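Local coordinates for protein beta-galactosidase (Marinomonas sp. ef1, PDB 6Y2K) that probably hydrolyses terminal beta-D-galactose residues from beta-galactosides, as a cold-active GH42 beta-galactosidase that assembles into a hexamer, at residues S423-Y433 with P495-Y504. Sequence-based numbering, arbitrary orientation.
Sequences SLDIQPQSRAY and PRTGSKTETY
In the trimerisation domain, the C-terminal end of helix 418-426 and the loop leaving it are joined to the loop after strand 490-493 by two side chains, Arg496 and Tyr504. The guanidinium of Arg496 binds two successive backbone carbonyls just past the helix: NH2 donates to Gln427 O (3.0 Å), in that carbonyl's plane, and NH1 to Pro428 O (2.8 Å), tilted out of the Pro428 carbonyl plane. Both bonds are bent, with N-H...O angles near 140°. A bend at chi3 (77°) in an otherwise extended chain sets the group against Leu424 and Tyr433. Leu424 CD2 lies over one guanidinium face, 3.1 Å from NE, while the guanidinium edge, through NH1, sits over a face of the Tyr433 ring, 3.2 Å from CD1. The cation-pi contact is inclined, ring and guanidinium planes being 60° apart, and Arg496 CD adds a CH-pi contact to the same ring. Tyr504 OH donates to Ser423 O (2.6 Å), in the last turn of the helix, from above the carbonyl plane, and the Tyr504 ring packs against Ile426 CG2. Water 2 donates to both Tyr504 OH and Gln427 O; water 1 links Lys500 NZ to Gln427 OE1. Lys500 NZ also bonds Gln363 and Gln427 NE2 bonds Gln361 O, both of the second subunit, so the contact borders the subunit interface; NE2 also bonds Glu202 of the same chain. An alanine in place of Arg496 would probably leave the Gln427 and Pro428 carbonyls without these donors and Leu424 CD2 and the Tyr433 ring face without the group packed on them. Backbone carbonyls at and just past the helix end, in a largely buried contact, thus meet a cation and a phenol, which probably offset their partial negative charge.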
loop_
_atom_site.group_PDB
_atom_site.type_symbol
_atom_site.label_atom_id
_atom_site.label_comp_id
_atom_site.label_asym_id
_atom_site.label_seq_id
_atom_site.Cartn_x
_atom_site.Cartn_y
_atom_site.Cartn_z
ATOM N N SER A 423 38.412 12.670 -4.091
ATOM C CA SER A 423 37.869 13.821 -4.804
ATOM C C SER A 423 36.332 13.809 -4.820
ATOM O O SER A 423 35.687 14.767 -4.382
ATOM C CB SER A 423 38.416 13.873 -6.238
ATOM O OG SER A 423 37.738 14.877 -6.990
ATOM N N LEU A 424 35.765 12.696 -5.275
ATOM C CA LEU A 424 34.315 12.559 -5.399
ATOM C C LEU A 424 33.573 12.507 -4.046
ATOM O O LEU A 424 32.434 12.952 -3.954
ATOM C CB LEU A 424 33.985 11.332 -6.263
ATOM C CG LEU A 424 34.503 11.446 -7.709
ATOM C CD1 LEU A 424 34.661 10.079 -8.345
ATOM C CD2 LEU A 424 33.585 12.289 -8.560
ATOM N N ASP A 425 34.200 11.953 -3.012
ATOM C CA ASP A 425 33.621 11.976 -1.657
ATOM C C ASP A 425 33.645 13.381 -1.040
ATOM O O ASP A 425 32.796 13.712 -0.213
ATOM C CB ASP A 425 34.376 11.025 -0.712
ATOM C CG ASP A 425 34.054 9.556 -0.944
ATOM O OD1 ASP A 425 33.106 9.216 -1.701
ATOM O OD2 ASP A 425 34.767 8.733 -0.325
ATOM N N ILE A 426 34.641 14.181 -1.415
ATOM C CA ILE A 426 34.804 15.538 -0.871
ATOM C C ILE A 426 33.658 16.445 -1.344
ATOM O O ILE A 426 33.098 17.201 -0.540
ATOM C CB ILE A 426 36.232 16.097 -1.158
ATOM C CG1 ILE A 426 37.220 15.515 -0.133
ATOM C CG2 ILE A 426 36.282 17.621 -1.105
ATOM C CD1 ILE A 426 38.691 15.648 -0.511
ATOM N N GLN A 427 33.316 16.361 -2.631
ATOM C CA GLN A 427 32.121 17.040 -3.175
ATOM C C GLN A 427 31.342 16.067 -4.064
ATOM O O GLN A 427 31.570 16.005 -5.282
ATOM C CB GLN A 427 32.485 18.308 -3.960
ATOM C CG GLN A 427 33.020 19.440 -3.094
ATOM C CD GLN A 427 32.997 20.796 -3.792
ATOM O OE1 GLN A 427 33.036 20.878 -5.029
ATOM N NE2 GLN A 427 32.927 21.872 -3.001
ATOM N N PRO A 428 30.433 15.284 -3.455
ATOM C CA PRO A 428 29.618 14.369 -4.257
ATOM C C PRO A 428 28.636 15.100 -5.161
ATOM O O PRO A 428 28.273 14.555 -6.210
ATOM C CB PRO A 428 28.900 13.515 -3.200
ATOM C CG PRO A 428 28.837 14.379 -1.998
ATOM C CD PRO A 428 30.112 15.185 -2.017
ATOM N N GLN A 429 28.200 16.294 -4.739
ATOM C CA GLN A 429 27.402 17.233 -5.542
ATOM C C GLN A 429 25.921 16.817 -5.693
ATOM O O GLN A 429 25.043 17.696 -5.723
ATOM C CB GLN A 429 28.100 17.573 -6.873
ATOM C CG GLN A 429 27.353 18.514 -7.813
ATOM C CD GLN A 429 27.095 19.901 -7.247
ATOM O OE1 GLN A 429 27.769 20.358 -6.317
ATOM N NE2 GLN A 429 26.125 20.603 -7.841
ATOM N N SER A 430 25.649 15.513 -5.797
ATOM C CA SER A 430 24.384 14.940 -5.337
ATOM C C SER A 430 24.704 14.040 -4.153
ATOM O O SER A 430 25.597 13.188 -4.262
ATOM C CB SER A 430 23.705 14.099 -6.417
ATOM O OG SER A 430 22.621 13.373 -5.857
ATOM N N ARG A 431 23.970 14.193 -3.048
ATOM C CA ARG A 431 24.214 13.377 -1.858
ATOM C C ARG A 431 23.940 11.884 -2.119
ATOM O O ARG A 431 24.460 11.022 -1.408
ATOM C CB ARG A 431 23.391 13.888 -0.669
ATOM C CG ARG A 431 23.793 13.276 0.667
ATOM C CD ARG A 431 23.263 14.083 1.841
ATOM N NE ARG A 431 23.874 15.407 1.891
ATOM C CZ ARG A 431 23.555 16.346 2.770
ATOM N NH1 ARG A 431 22.631 16.110 3.693
ATOM N NH2 ARG A 431 24.162 17.523 2.721
ATOM N N ALA A 432 23.133 11.576 -3.133
ATOM C CA ALA A 432 22.864 10.186 -3.518
ATOM C C ALA A 432 24.014 9.531 -4.306
ATOM O O ALA A 432 23.988 8.320 -4.522
ATOM C CB ALA A 432 21.572 10.109 -4.320
ATOM N N TYR A 433 25.005 10.315 -4.737
ATOM C CA TYR A 433 26.140 9.800 -5.500
ATOM C C TYR A 433 27.313 9.460 -4.581
ATOM O O TYR A 433 27.729 10.281 -3.773
ATOM C CB TYR A 433 26.614 10.825 -6.544
ATOM C CG TYR A 433 27.779 10.320 -7.385
ATOM C CD1 TYR A 433 29.088 10.316 -6.888
ATOM C CD2 TYR A 433 27.567 9.820 -8.671
ATOM C CE1 TYR A 433 30.144 9.835 -7.648
ATOM C CE2 TYR A 433 28.620 9.338 -9.445
ATOM C CZ TYR A 433 29.909 9.347 -8.930
ATOM O OH TYR A 433 30.957 8.862 -9.694
ATOM N N PRO A 495 30.634 8.596 -15.999
ATOM C CA PRO A 495 30.408 10.004 -15.657
ATOM C C PRO A 495 31.460 10.573 -14.701
ATOM O O PRO A 495 31.982 9.848 -13.848
ATOM C CB PRO A 495 29.030 9.996 -14.991
ATOM C CG PRO A 495 28.373 8.749 -15.480
ATOM C CD PRO A 495 29.469 7.754 -15.686
ATOM N N ARG A 496 31.752 11.860 -14.867
ATOM C CA ARG A 496 32.753 12.588 -14.074
ATOM C C ARG A 496 34.212 12.245 -14.428
ATOM O O ARG A 496 35.122 12.823 -13.833
ATOM C CB ARG A 496 32.496 12.461 -12.553
ATOM C CG ARG A 496 31.037 12.705 -12.178
ATOM C CD ARG A 496 30.731 12.576 -10.701
ATOM N NE ARG A 496 31.154 13.743 -9.932
ATOM C CZ ARG A 496 30.743 14.037 -8.699
ATOM N NH1 ARG A 496 29.894 13.245 -8.042
ATOM N NH2 ARG A 496 31.200 15.128 -8.108
ATOM N N THR A 497 34.440 11.363 -15.405
ATOM C CA THR A 497 35.794 11.092 -15.895
ATOM C C THR A 497 36.388 12.357 -16.545
ATOM O O THR A 497 35.740 13.007 -17.375
ATOM C CB THR A 497 35.829 9.920 -16.893
ATOM O OG1 THR A 497 35.479 8.695 -16.221
ATOM C CG2 THR A 497 37.224 9.773 -17.533
ATOM N N GLY A 498 37.617 12.694 -16.153
ATOM C CA GLY A 498 38.289 13.892 -16.640
ATOM C C GLY A 498 37.621 15.214 -16.269
ATOM O O GLY A 498 37.739 16.196 -17.005
ATOM N N SER A 499 36.925 15.240 -15.131
ATOM C CA SER A 499 36.209 16.429 -14.674
ATOM C C SER A 499 37.012 17.324 -13.710
ATOM O O SER A 499 36.567 18.428 -13.387
ATOM C CB SER A 499 34.876 16.024 -14.024
ATOM O OG SER A 499 35.074 15.239 -12.860
ATOM N N LYS A 500 38.167 16.849 -13.238
ATOM C CA LYS A 500 38.997 17.611 -12.297
ATOM C C LYS A 500 40.474 17.587 -12.679
ATOM O O LYS A 500 40.993 16.569 -13.154
ATOM C CB LYS A 500 38.863 17.070 -10.860
ATOM C CG LYS A 500 37.455 17.049 -10.282
ATOM C CD LYS A 500 36.902 18.439 -10.033
ATOM C CE LYS A 500 35.448 18.395 -9.593
ATOM N NZ LYS A 500 34.829 19.749 -9.584
ATOM N N THR A 501 41.152 18.702 -12.416
ATOM C CA THR A 501 42.613 18.772 -12.469
ATOM C C THR A 501 43.216 18.094 -11.218
ATOM O O THR A 501 42.489 17.665 -10.310
ATOM C CB THR A 501 43.095 20.237 -12.524
ATOM O OG1 THR A 501 42.680 20.918 -11.335
ATOM C CG2 THR A 501 42.536 20.973 -13.770
ATOM N N GLU A 502 44.544 18.009 -11.173
ATOM C CA GLU A 502 45.251 17.441 -10.016
ATOM C C GLU A 502 44.979 18.208 -8.712
ATOM O O GLU A 502 44.967 17.605 -7.634
ATOM C CB GLU A 502 46.771 17.383 -10.276
ATOM C CG GLU A 502 47.528 16.317 -9.465
ATOM C CD GLU A 502 47.838 16.680 -8.007
ATOM O OE1 GLU A 502 47.962 17.873 -7.669
ATOM O OE2 GLU A 502 47.979 15.742 -7.189
ATOM N N THR A 503 44.750 19.519 -8.816
ATOM C CA THR A 503 44.608 20.393 -7.652
ATOM C C THR A 503 43.149 20.810 -7.367
ATOM O O THR A 503 42.921 21.840 -6.732
ATOM C CB THR A 503 45.490 21.652 -7.832
ATOM O OG1 THR A 503 45.002 22.412 -8.935
ATOM C CG2 THR A 503 46.944 21.259 -8.118
ATOM N N TYR A 504 42.189 19.990 -7.820
ATOM C CA TYR A 504 40.758 20.181 -7.594
ATOM C C TYR A 504 40.223 21.452 -8.280
ATOM O O TYR A 504 39.606 22.305 -7.649
ATOM C CB TYR A 504 40.421 20.139 -6.088
ATOM C CG TYR A 504 39.143 19.385 -5.758
ATOM C CD1 TYR A 504 37.931 19.710 -6.369
ATOM C CD2 TYR A 504 39.146 18.347 -4.818
ATOM C CE1 TYR A 504 36.765 19.019 -6.067
ATOM C CE2 TYR A 504 37.987 17.650 -4.515
ATOM C CZ TYR A 504 36.794 17.989 -5.138
ATOM O OH TYR A 504 35.649 17.288 -4.844
HETATM O O HOH W 1 33.093 19.341 -7.377
HETATM O O HOH W 2 33.656 16.698 -6.749
HETATM O O HOH W 3 30.178 8.387 -12.290
#